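DNA ligase (Aquifex aeolicus, PDB 3QWU) is a putative ATP-dependent nucleic acid ligase that binds adenosine and calcium and probably seals strand breaks by way of a covalent adenylate. Local coordinates at residues A[57-62]-A[229-234]; A[78-83]-A[212-217]. One frame throughout, in Å; residues are numbered along the deposited sequence.

Contact 1. Residues A[57-62]-A[229-234]. With ADN (adenosine), chain C.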
ATOM      1  N   ILE A  57       2.655 -21.398   4.861  1.00 44.02           N
ATOM      2  CA  ILE A  57       1.293 -21.731   5.314  1.00 42.80           C
ATOM      3  C   ILE A  57       0.283 -20.700   4.778  1.00 41.33           C
ATOM      4  O   ILE A  57       0.434 -19.516   4.976  1.00 40.40           O
ATOM      5  CB  ILE A  57       1.202 -21.745   6.852  1.00 42.21           C
ATOM      6  CG1 ILE A  57       2.384 -22.517   7.435  1.00 42.92           C
ATOM      7  CG2 ILE A  57      -0.189 -22.239   7.299  1.00 41.55           C
ATOM      8  CD1 ILE A  57       2.297 -22.814   8.943  1.00 42.73           C
ATOM      9  N   GLY A  58      -0.753 -21.141   4.106  1.00 40.99           N
ATOM     10  CA  GLY A  58      -1.815 -20.237   3.694  1.00 40.53           C
ATOM     11  C   GLY A  58      -2.663 -19.717   4.855  1.00 39.34           C
ATOM     12  O   GLY A  58      -2.691 -20.287   5.962  1.00 40.34           O
ATOM     13  N   ARG A  59      -3.337 -18.619   4.579  1.00 38.11           N
ATOM     14  CA  ARG A  59      -4.122 -17.885   5.516  1.00 37.30           C
ATOM     15  C   ARG A  59      -5.557 -18.020   5.062  1.00 35.92           C
ATOM     16  O   ARG A  59      -5.834 -17.802   3.906  1.00 34.97           O
ATOM     17  CB  ARG A  59      -3.684 -16.405   5.452  1.00 38.40           C
ATOM     18  CG  ARG A  59      -3.804 -15.595   6.766  1.00 41.11           C
ATOM     19  CD  ARG A  59      -3.050 -14.226   6.763  1.00 43.85           C
ATOM     20  NE  ARG A  59      -1.779 -14.168   7.538  1.00 46.55           N
ATOM     21  CZ  ARG A  59      -0.557 -14.006   6.976  1.00 53.06           C
ATOM     22  NH1 ARG A  59       0.526 -13.944   7.742  1.00 53.53           N
ATOM     23  NH2 ARG A  59      -0.376 -13.914   5.631  1.00 55.72           N
ATOM     24  N   ILE A  60      -6.459 -18.404   5.959  1.00 34.05           N
ATOM     25  CA  ILE A  60      -7.883 -18.204   5.727  1.00 33.51           C
ATOM     26  C   ILE A  60      -8.322 -16.916   6.410  1.00 32.61           C
ATOM     27  O   ILE A  60      -7.812 -16.534   7.510  1.00 31.81           O
ATOM     28  CB  ILE A  60      -8.815 -19.360   6.228  1.00 33.77           C
ATOM     29  CG1 ILE A  60      -8.478 -19.824   7.637  1.00 34.11           C
ATOM     30  CG2 ILE A  60      -8.760 -20.513   5.302  1.00 34.84           C
ATOM     31  CD1 ILE A  60      -9.334 -21.032   8.157  1.00 31.93           C
ATOM     32  N   PHE A  61      -9.304 -16.269   5.786  1.00 32.70           N
ATOM     33  CA  PHE A  61      -9.836 -14.977   6.244  1.00 31.50           C
ATOM     34  C   PHE A  61     -11.192 -15.157   6.908  1.00 31.95           C
ATOM     35  O   PHE A  61     -11.617 -14.290   7.690  1.00 32.38           O
ATOM     36  CB  PHE A  61      -9.981 -14.010   5.071  1.00 31.66           C
ATOM     37  CG  PHE A  61      -8.664 -13.406   4.571  1.00 31.68           C
ATOM     38  CD1 PHE A  61      -7.571 -14.213   4.218  1.00 30.46           C
ATOM     39  CD2 PHE A  61      -8.565 -12.020   4.389  1.00 30.28           C
ATOM     40  CE1 PHE A  61      -6.362 -13.632   3.751  1.00 30.58           C
ATOM     41  CE2 PHE A  61      -7.381 -11.421   3.921  1.00 30.09           C
ATOM     42  CZ  PHE A  61      -6.272 -12.239   3.591  1.00 30.97           C
ATOM     43  N   LEU A  62     -11.884 -16.251   6.589  1.00 32.55           N
ATOM     44  CA  LEU A  62     -13.199 -16.543   7.200  1.00 33.87           C
ATOM     45  C   LEU A  62     -12.963 -17.790   7.982  1.00 33.87           C
ATOM     46  O   LEU A  62     -12.461 -18.773   7.457  1.00 34.24           O
ATOM     47  CB  LEU A  62     -14.308 -16.736   6.156  1.00 34.11           C
ATOM     48  CG  LEU A  62     -14.887 -15.447   5.563  1.00 36.30           C
ATOM     49  CD1 LEU A  62     -15.921 -15.698   4.442  1.00 35.28           C
ATOM     50  CD2 LEU A  62     -15.525 -14.605   6.659  1.00 35.75           C
ATOM     51  N   LYS A 229      -3.486 -21.054   8.572  1.00 36.11           N
ATOM     52  CA  LYS A 229      -3.368 -20.204   9.755  1.00 35.37           C
ATOM     53  C   LYS A 229      -4.433 -19.105   9.763  1.00 34.67           C
ATOM     54  O   LYS A 229      -4.914 -18.660   8.697  1.00 36.67           O
ATOM     55  CB  LYS A 229      -1.976 -19.586   9.843  1.00 34.80           C
ATOM     56  CG  LYS A 229      -1.588 -18.677   8.666  1.00 37.84           C
ATOM     57  CD  LYS A 229      -0.206 -17.991   8.966  1.00 40.41           C
ATOM     58  CE  LYS A 229       0.680 -17.838   7.723  1.00 42.71           C
ATOM     59  NZ  LYS A 229       0.308 -16.766   6.759  1.00 40.92           N
ATOM     60  N   TYR A 230      -4.794 -18.676  10.955  1.00 32.15           N
ATOM     61  CA  TYR A 230      -5.749 -17.609  11.119  1.00 31.47           C
ATOM     62  C   TYR A 230      -5.242 -16.691  12.232  1.00 31.23           C
ATOM     63  O   TYR A 230      -4.763 -17.186  13.273  1.00 29.50           O
ATOM     64  CB  TYR A 230      -7.117 -18.196  11.429  1.00 31.41           C
ATOM     65  CG  TYR A 230      -8.157 -17.174  11.662  1.00 31.27           C
ATOM     66  CD1 TYR A 230      -8.454 -16.724  12.953  1.00 31.13           C
ATOM     67  CD2 TYR A 230      -8.871 -16.628  10.580  1.00 32.05           C
ATOM     68  CE1 TYR A 230      -9.462 -15.735  13.165  1.00 32.26           C
ATOM     69  CE2 TYR A 230      -9.850 -15.658  10.753  1.00 30.88           C
ATOM     70  CZ  TYR A 230     -10.150 -15.196  12.048  1.00 33.29           C
ATOM     71  OH  TYR A 230     -11.114 -14.203  12.188  1.00 33.84           O
ATOM     72  N   ILE A 231      -5.332 -15.363  11.985  1.00 30.53           N
ATOM     73  CA  ILE A 231      -4.747 -14.310  12.844  1.00 30.13           C
ATOM     74  C   ILE A 231      -5.869 -13.532  13.573  1.00 29.31           C
ATOM     75  O   ILE A 231      -6.953 -13.294  13.032  1.00 28.74           O
ATOM     76  CB  ILE A 231      -3.871 -13.356  11.982  1.00 29.92           C
ATOM     77  CG1 ILE A 231      -3.002 -14.219  11.010  1.00 35.52           C
ATOM     78  CG2 ILE A 231      -2.971 -12.382  12.819  1.00 28.93           C
ATOM     79  CD1 ILE A 231      -1.688 -14.996  11.531  1.00 31.90           C
ATOM     80  N   THR A 232      -5.615 -13.162  14.815  1.00 28.64           N
ATOM     81  CA  THR A 232      -6.567 -12.350  15.567  1.00 28.62           C
ATOM     82  C   THR A 232      -6.558 -10.914  15.045  1.00 29.43           C
ATOM     83  O   THR A 232      -5.593 -10.461  14.428  1.00 28.52           O
ATOM     84  CB  THR A 232      -6.228 -12.338  17.044  1.00 29.19           C
ATOM     85  OG1 THR A 232      -4.894 -11.800  17.238  1.00 24.78           O
ATOM     86  CG2 THR A 232      -6.340 -13.791  17.640  1.00 29.20           C
ATOM     87  N   SER A 233      -7.644 -10.193  15.288  1.00 30.48           N
ATOM     88  CA  SER A 233      -7.725  -8.838  14.822  1.00 31.34           C
ATOM     89  C   SER A 233      -6.742  -8.009  15.599  1.00 31.19           C
ATOM     90  O   SER A 233      -6.092  -7.147  15.001  1.00 28.83           O
ATOM     91  CB  SER A 233      -9.119  -8.289  14.956  1.00 32.51           C
ATOM     92  OG  SER A 233      -9.549  -8.530  16.229  1.00 35.10           O
ATOM     93  N   TYR A 234      -6.590  -8.315  16.903  1.00 31.64           N
ATOM     94  CA  TYR A 234      -5.547  -7.666  17.705  1.00 31.90           C
ATOM     95  C   TYR A 234      -4.160  -7.735  17.066  1.00 30.34           C
ATOM     96  O   TYR A 234      -3.452  -6.720  16.947  1.00 29.68           O
ATOM     97  CB  TYR A 234      -5.480  -8.252  19.103  1.00 33.23           C
ATOM     98  CG  TYR A 234      -4.239  -7.849  19.895  1.00 37.81           C
ATOM     99  CD1 TYR A 234      -2.994  -8.519  19.695  1.00 40.19           C
ATOM    100  CD2 TYR A 234      -4.296  -6.818  20.850  1.00 40.18           C
ATOM    101  CE1 TYR A 234      -1.883  -8.166  20.418  1.00 40.65           C
ATOM    102  CE2 TYR A 234      -3.171  -6.454  21.579  1.00 41.15           C
ATOM    103  CZ  TYR A 234      -1.989  -7.123  21.363  1.00 41.83           C
ATOM    104  OH  TYR A 234      -0.876  -6.783  22.093  1.00 47.56           O
TER
HETATM  105  O5' ADN C 501       4.160 -19.008   8.199  1.00 52.75           O
HETATM  106  C5' ADN C 501       3.683 -19.132   9.540  1.00 45.58           C
HETATM  107  C4' ADN C 501       4.824 -18.866  10.514  1.00 45.03           C
HETATM  108  O4' ADN C 501       4.345 -18.786  11.891  1.00 43.57           O
HETATM  109  C3' ADN C 501       5.836 -20.003  10.485  1.00 44.17           C
HETATM  110  O3' ADN C 501       6.885 -19.852   9.532  1.00 45.67           O
HETATM  111  C2' ADN C 501       6.355 -20.069  11.918  1.00 42.47           C
HETATM  112  O2' ADN C 501       7.619 -19.438  12.028  1.00 41.05           O
HETATM  113  C1' ADN C 501       5.332 -19.341  12.786  1.00 41.97           C
HETATM  114  N9  ADN C 501       4.635 -20.209  13.748  1.00 40.32           N
HETATM  115  C8  ADN C 501       4.339 -19.837  15.015  1.00 41.58           C
HETATM  116  N7  ADN C 501       3.688 -20.812  15.696  1.00 38.64           N
HETATM  117  C5  ADN C 501       3.543 -21.826  14.805  1.00 37.66           C
HETATM  118  C6  ADN C 501       2.904 -23.145  14.857  1.00 39.30           C
HETATM  119  N6  ADN C 501       2.325 -23.520  16.033  1.00 37.84           N
HETATM  120  N1  ADN C 501       2.978 -23.949  13.751  1.00 40.76           N
HETATM  121  C2  ADN C 501       3.568 -23.511  12.602  1.00 40.06           C
HETATM  122  N3  ADN C 501       4.146 -22.281  12.479  1.00 37.59           N
HETATM  123  C4  ADN C 501       4.171 -21.436  13.533  1.00 38.96           C
HETATM  124  O   HOH W   1      -6.053 -14.917   8.941  1.00 25.22           O
HETATM  125  O   HOH W   2     -12.735 -14.093  10.024  1.00 30.43           O

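Contact 2. Residues A[78-83]-A[212-217]. With CA (calcium ion), chain D; ADN (adenosine), chain C.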
ATOM      1  N   GLU A  78      -3.180 -25.485  16.958  1.00 34.55           N
ATOM      2  CA  GLU A  78      -1.990 -25.070  17.716  1.00 35.75           C
ATOM      3  C   GLU A  78      -1.884 -23.538  17.793  1.00 34.36           C
ATOM      4  O   GLU A  78      -2.331 -22.864  16.899  1.00 34.10           O
ATOM      5  CB  GLU A  78      -0.718 -25.583  17.041  1.00 35.58           C
ATOM      6  CG  GLU A  78      -0.588 -27.042  17.136  1.00 40.06           C
ATOM      7  CD  GLU A  78       0.732 -27.548  16.593  1.00 43.24           C
ATOM      8  OE1 GLU A  78       1.404 -26.850  15.797  1.00 45.13           O
ATOM      9  OE2 GLU A  78       1.097 -28.654  17.001  1.00 45.83           O
ATOM     10  N   GLU A  79      -1.262 -23.013  18.849  1.00 33.87           N
ATOM     11  CA  GLU A  79      -1.051 -21.582  18.965  1.00 33.16           C
ATOM     12  C   GLU A  79       0.031 -21.150  17.981  1.00 32.50           C
ATOM     13  O   GLU A  79       1.054 -21.809  17.843  1.00 31.10           O
ATOM     14  CB  GLU A  79      -0.626 -21.149  20.366  1.00 32.84           C
ATOM     15  CG  GLU A  79      -0.351 -19.607  20.410  1.00 32.82           C
ATOM     16  CD  GLU A  79       0.197 -19.087  21.751  1.00 31.68           C
ATOM     17  OE1 GLU A  79       0.435 -19.911  22.643  1.00 31.80           O
ATOM     18  OE2 GLU A  79       0.384 -17.859  21.909  1.00 28.12           O
ATOM     19  N   LYS A  80      -0.244 -20.042  17.302  1.00 31.91           N
ATOM     20  CA  LYS A  80       0.703 -19.402  16.448  1.00 32.12           C
ATOM     21  C   LYS A  80       1.429 -18.322  17.300  1.00 32.23           C
ATOM     22  O   LYS A  80       0.842 -17.350  17.813  1.00 31.35           O
ATOM     23  CB  LYS A  80       0.010 -18.793  15.205  1.00 32.83           C
ATOM     24  CG  LYS A  80       1.043 -18.481  14.127  1.00 36.10           C
ATOM     25  CD  LYS A  80       0.560 -17.718  12.923  1.00 40.31           C
ATOM     26  CE  LYS A  80       1.819 -17.104  12.134  1.00 43.66           C
ATOM     27  NZ  LYS A  80       3.029 -16.593  13.025  1.00 47.66           N
ATOM     28  N   VAL A  81       2.704 -18.553  17.530  1.00 32.76           N
ATOM     29  CA  VAL A  81       3.483 -17.704  18.422  1.00 32.34           C
ATOM     30  C   VAL A  81       4.208 -16.692  17.531  1.00 32.06           C
ATOM     31  O   VAL A  81       4.806 -17.033  16.497  1.00 31.07           O
ATOM     32  CB  VAL A  81       4.509 -18.534  19.263  1.00 32.00           C
ATOM     33  CG1 VAL A  81       5.494 -17.596  19.951  1.00 31.94           C
ATOM     34  CG2 VAL A  81       3.811 -19.388  20.285  1.00 30.83           C
ATOM     35  N   ASP A  82       4.134 -15.448  17.942  1.00 32.76           N
ATOM     36  CA  ASP A  82       4.667 -14.348  17.173  1.00 33.55           C
ATOM     37  C   ASP A  82       6.126 -14.104  17.558  1.00 32.39           C
ATOM     38  O   ASP A  82       6.430 -13.425  18.531  1.00 30.98           O
ATOM     39  CB  ASP A  82       3.821 -13.109  17.390  1.00 34.61           C
ATOM     40  CG  ASP A  82       4.232 -11.956  16.471  1.00 40.26           C
ATOM     41  OD1 ASP A  82       4.873 -12.175  15.411  1.00 44.35           O
ATOM     42  OD2 ASP A  82       3.887 -10.805  16.789  1.00 50.97           O
ATOM     43  N   GLY A  83       7.021 -14.691  16.778  1.00 31.98           N
ATOM     44  CA  GLY A  83       8.454 -14.522  16.974  1.00 31.35           C
ATOM     45  C   GLY A  83       9.076 -14.715  15.603  1.00 31.65           C
ATOM     46  O   GLY A  83       8.528 -14.251  14.612  1.00 31.05           O
ATOM     47  N   GLY A 212      -4.367 -11.104  23.641  1.00 30.11           N
ATOM     48  CA  GLY A 212      -3.251 -10.591  22.823  1.00 29.91           C
ATOM     49  C   GLY A 212      -2.398 -11.649  22.179  1.00 29.74           C
ATOM     50  O   GLY A 212      -1.228 -11.442  21.959  1.00 31.88           O
ATOM     51  N   ARG A 213      -2.943 -12.806  21.889  1.00 30.05           N
ATOM     52  CA  ARG A 213      -2.155 -13.844  21.211  1.00 29.54           C
ATOM     53  C   ARG A 213      -2.265 -13.684  19.711  1.00 28.99           C
ATOM     54  O   ARG A 213      -3.148 -12.960  19.222  1.00 28.32           O
ATOM     55  CB  ARG A 213      -2.636 -15.223  21.668  1.00 31.12           C
ATOM     56  CG  ARG A 213      -2.041 -15.496  23.053  1.00 31.90           C
ATOM     57  CD  ARG A 213      -2.437 -16.703  23.737  1.00 34.18           C
ATOM     58  NE  ARG A 213      -1.918 -16.571  25.094  1.00 40.76           N
ATOM     59  CZ  ARG A 213      -0.998 -17.343  25.657  1.00 44.70           C
ATOM     60  NH1 ARG A 213      -0.482 -18.428  25.023  1.00 44.69           N
ATOM     61  NH2 ARG A 213      -0.631 -17.051  26.896  1.00 42.70           N
ATOM     62  N   GLU A 214      -1.344 -14.276  18.974  1.00 28.06           N
ATOM     63  CA  GLU A 214      -1.319 -13.971  17.544  1.00 28.61           C
ATOM     64  C   GLU A 214      -2.449 -14.631  16.757  1.00 28.82           C
ATOM     65  O   GLU A 214      -3.026 -14.026  15.866  1.00 29.12           O
ATOM     66  CB  GLU A 214       0.007 -14.316  16.906  1.00 28.41           C
ATOM     67  CG  GLU A 214       0.064 -13.755  15.502  1.00 29.80           C
ATOM     68  CD  GLU A 214       1.421 -13.955  14.869  1.00 36.62           C
ATOM     69  OE1 GLU A 214       1.926 -12.971  14.276  1.00 41.92           O
ATOM     70  OE2 GLU A 214       1.989 -15.068  14.985  1.00 36.17           O
ATOM     71  N   GLY A 215      -2.806 -15.853  17.132  1.00 29.49           N
ATOM     72  CA  GLY A 215      -3.660 -16.686  16.310  1.00 29.37           C
ATOM     73  C   GLY A 215      -3.394 -18.160  16.501  1.00 28.95           C
ATOM     74  O   GLY A 215      -2.809 -18.558  17.497  1.00 29.93           O
ATOM     75  N   VAL A 216      -3.850 -18.972  15.562  1.00 28.82           N
ATOM     76  CA  VAL A 216      -3.599 -20.396  15.596  1.00 28.67           C
ATOM     77  C   VAL A 216      -3.151 -20.884  14.242  1.00 29.24           C
ATOM     78  O   VAL A 216      -3.372 -20.211  13.219  1.00 28.20           O
ATOM     79  CB  VAL A 216      -4.892 -21.162  16.029  1.00 30.31           C
ATOM     80  CG1 VAL A 216      -5.361 -20.665  17.384  1.00 26.51           C
ATOM     81  CG2 VAL A 216      -6.009 -20.994  14.948  1.00 29.03           C
ATOM     82  N   VAL A 217      -2.515 -22.065  14.239  1.00 30.64           N
ATOM     83  CA  VAL A 217      -2.283 -22.855  13.006  1.00 30.26           C
ATOM     84  C   VAL A 217      -3.081 -24.132  13.026  1.00 30.44           C
ATOM     85  O   VAL A 217      -3.049 -24.859  13.984  1.00 29.73           O
ATOM     86  CB  VAL A 217      -0.800 -23.248  12.838  1.00 30.49           C
ATOM     87  CG1 VAL A 217      -0.565 -23.933  11.488  1.00 28.09           C
ATOM     88  CG2 VAL A 217       0.065 -22.037  12.947  1.00 30.04           C
TER
HETATM   89 CA    CA D 601       2.157  -9.381  15.484  1.00 84.06          CA
HETATM   90  O5' ADN C 501       4.160 -19.008   8.199  1.00 52.75           O
HETATM   91  C5' ADN C 501       3.683 -19.132   9.540  1.00 45.58           C
HETATM   92  C4' ADN C 501       4.824 -18.866  10.514  1.00 45.03           C
HETATM   93  O4' ADN C 501       4.345 -18.786  11.891  1.00 43.57           O
HETATM   94  C3' ADN C 501       5.836 -20.003  10.485  1.00 44.17           C
HETATM   95  O3' ADN C 501       6.885 -19.852   9.532  1.00 45.67           O
HETATM   96  C2' ADN C 501       6.355 -20.069  11.918  1.00 42.47           C
HETATM   97  O2' ADN C 501       7.619 -19.438  12.028  1.00 41.05           O
HETATM   98  C1' ADN C 501       5.332 -19.341  12.786  1.00 41.97           C
HETATM   99  N9  ADN C 501       4.635 -20.209  13.748  1.00 40.32           N
HETATM  100  C8  ADN C 501       4.339 -19.837  15.015  1.00 41.58           C
HETATM  101  N7  ADN C 501       3.688 -20.812  15.696  1.00 38.64           N
HETATM  102  C5  ADN C 501       3.543 -21.826  14.805  1.00 37.66           C
HETATM  103  C6  ADN C 501       2.904 -23.145  14.857  1.00 39.30           C
HETATM  104  N6  ADN C 501       2.325 -23.520  16.033  1.00 37.84           N
HETATM  105  N1  ADN C 501       2.978 -23.949  13.751  1.00 40.76           N
HETATM  106  C2  ADN C 501       3.568 -23.511  12.602  1.00 40.06           C
HETATM  107  N3  ADN C 501       4.146 -22.281  12.479  1.00 37.59           N
HETATM  108  C4  ADN C 501       4.171 -21.436  13.533  1.00 38.96           C
HETATM  109  O   HOH W   3       0.285 -16.164  20.101  1.00 28.42           O
HETATM  110  O   HOH W   4       3.884  -9.985  14.012  1.00 46.79           O
HETATM  111  O   HOH W   5       1.319 -10.475  13.715  1.00 40.16           O

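Contact 1. Residues A[57-62]-A[229-234]
Lys229 N donates to Gly58 O over 2.8 Å, the shorter of two backbone bonds that pair strands 58-60 and 227-231 in parallel. In the other, Ile60 N donates to Lys229 O at 3.2 Å, and the same oxygen receives a CA-H contact from Arg59. The backbone of Lys229 thus straddles Arg59, and their side chains rise from one face of the sheet.

Lys229 starts with CG between its backbone N and carbonyl carbon (chi1 61°), close over Gly58 O, and two later bends carry the chain past Ile57. Its long aliphatic chain lets the methylenes line the ribose side, CE 3.7 Å from O5' of adenosine, while the branched Ile57 presents its CD1 methyl to the base, 3.9 Å from C2. NZ is modelled over one face of the Arg59 guanidinium, too close to be trusted exactly; with Lys229 on the O5' side and Arg59 behind it, the two cations are consistent with a site that receives the phosphates of ATP. CG1 of Ile231 meets the guanidinium at its edge.

Past the ladder the segments diverge and water fills in. One water joins Ile60 O to Ile231 N; a second lies 2.6 Å from Phe61 O and 2.7 Å from Tyr230 OH, a link that the long phenol makes possible.

Ile60 packs on helix 63-70, and Tyr230 fits among Leu205 of helix 195-210, Phe265 of helix 254-269 and Phe218 of the adjoining strand. Strand 58-60 also pairs antiparallel with a strand of the second subunit, continuing the sheet across the interface.

Contact 2. Residues A[78-83]-A[212-217]
Glu78 and Val217 form the tight end, an antiparallel hydrogen-bonded pair. Glu78 N reaches Val217 O at 3.0 Å with a nearly straight N-H (168°), and Val217 N returns a bond to Glu78 O. The adenine settles on this pair: CG2 of Val217 packs against it 3.6 Å from N1, as a compact branched group can, while N6 donates to Glu79 O at 2.8 Å and only weakly to Glu78 OE1, whose stronger partner is Lys219.

Lys80 runs along the same face with CG anti to its backbone N (chi1 -164°) and turns at its last torsion. NZ thereby lies 2.8 Å from O4' of adenosine and 2.7 Å from Glu214 OE2, a salt bridge with NZ above the carboxylate plane. Gly215 suits its place because at its backbone angles a side chain would jam against the preceding carbonyl; its O accepts from Lys80 N. Lys80 to Gly83 match the KxDG motif of covalent nucleotidyltransferases, whose adenylate-accepting lysine is probably Lys80.

The other end is looser and wetter. Arg213 NH1 makes a salt bridge to Glu79 OE1 whose hydrogen bond is weak; the chains cross at about a right angle, OE1 at the guanidinium edge, and Glu79 OE2 also bonds Tyr147. One water ties Glu79 OE2, Lys80 O and Glu214 N together. Asp82 OD2 binds calcium at 2.6 Å, with Glu143, Asp239 and waters as further ligands. Asp82 OD1 and Glu214 OE1, both acceptors, lie 3.3 Å apart beside the ion, which probably eases their proximity; Glu214 has also been seen to bind calcium, though it is not a ligand of the ion here.

Helix 195-210 covers the Val216 side through Leu205 and Phe208, while strand 227-231 lies beyond strand 215-220, its Ile231 touching Lys80.

After an N-terminal helix and a small antiparallel sheet, the chain reaches strand 58-60, then strand 75-80, and goes on through the antiparallel sheet of strands 84-91, 94-98, 127-134 and 153-161. It comes back by helix 195-210 to strand 215-220, where contact 2 closes the inner loop. Strand 227-231 follows directly and closes the outer loop at contact 1, so contact 2 is nested within contact 1. The strands concerned lie in one mixed sheet in the order 58-60, 227-231, 215-220, 75-80. Thr232 joins the contacts, its OG1 bonded to Arg213 O. Both contacts border the adenosine, and helix 233-242 then leads on toward the C-terminal region.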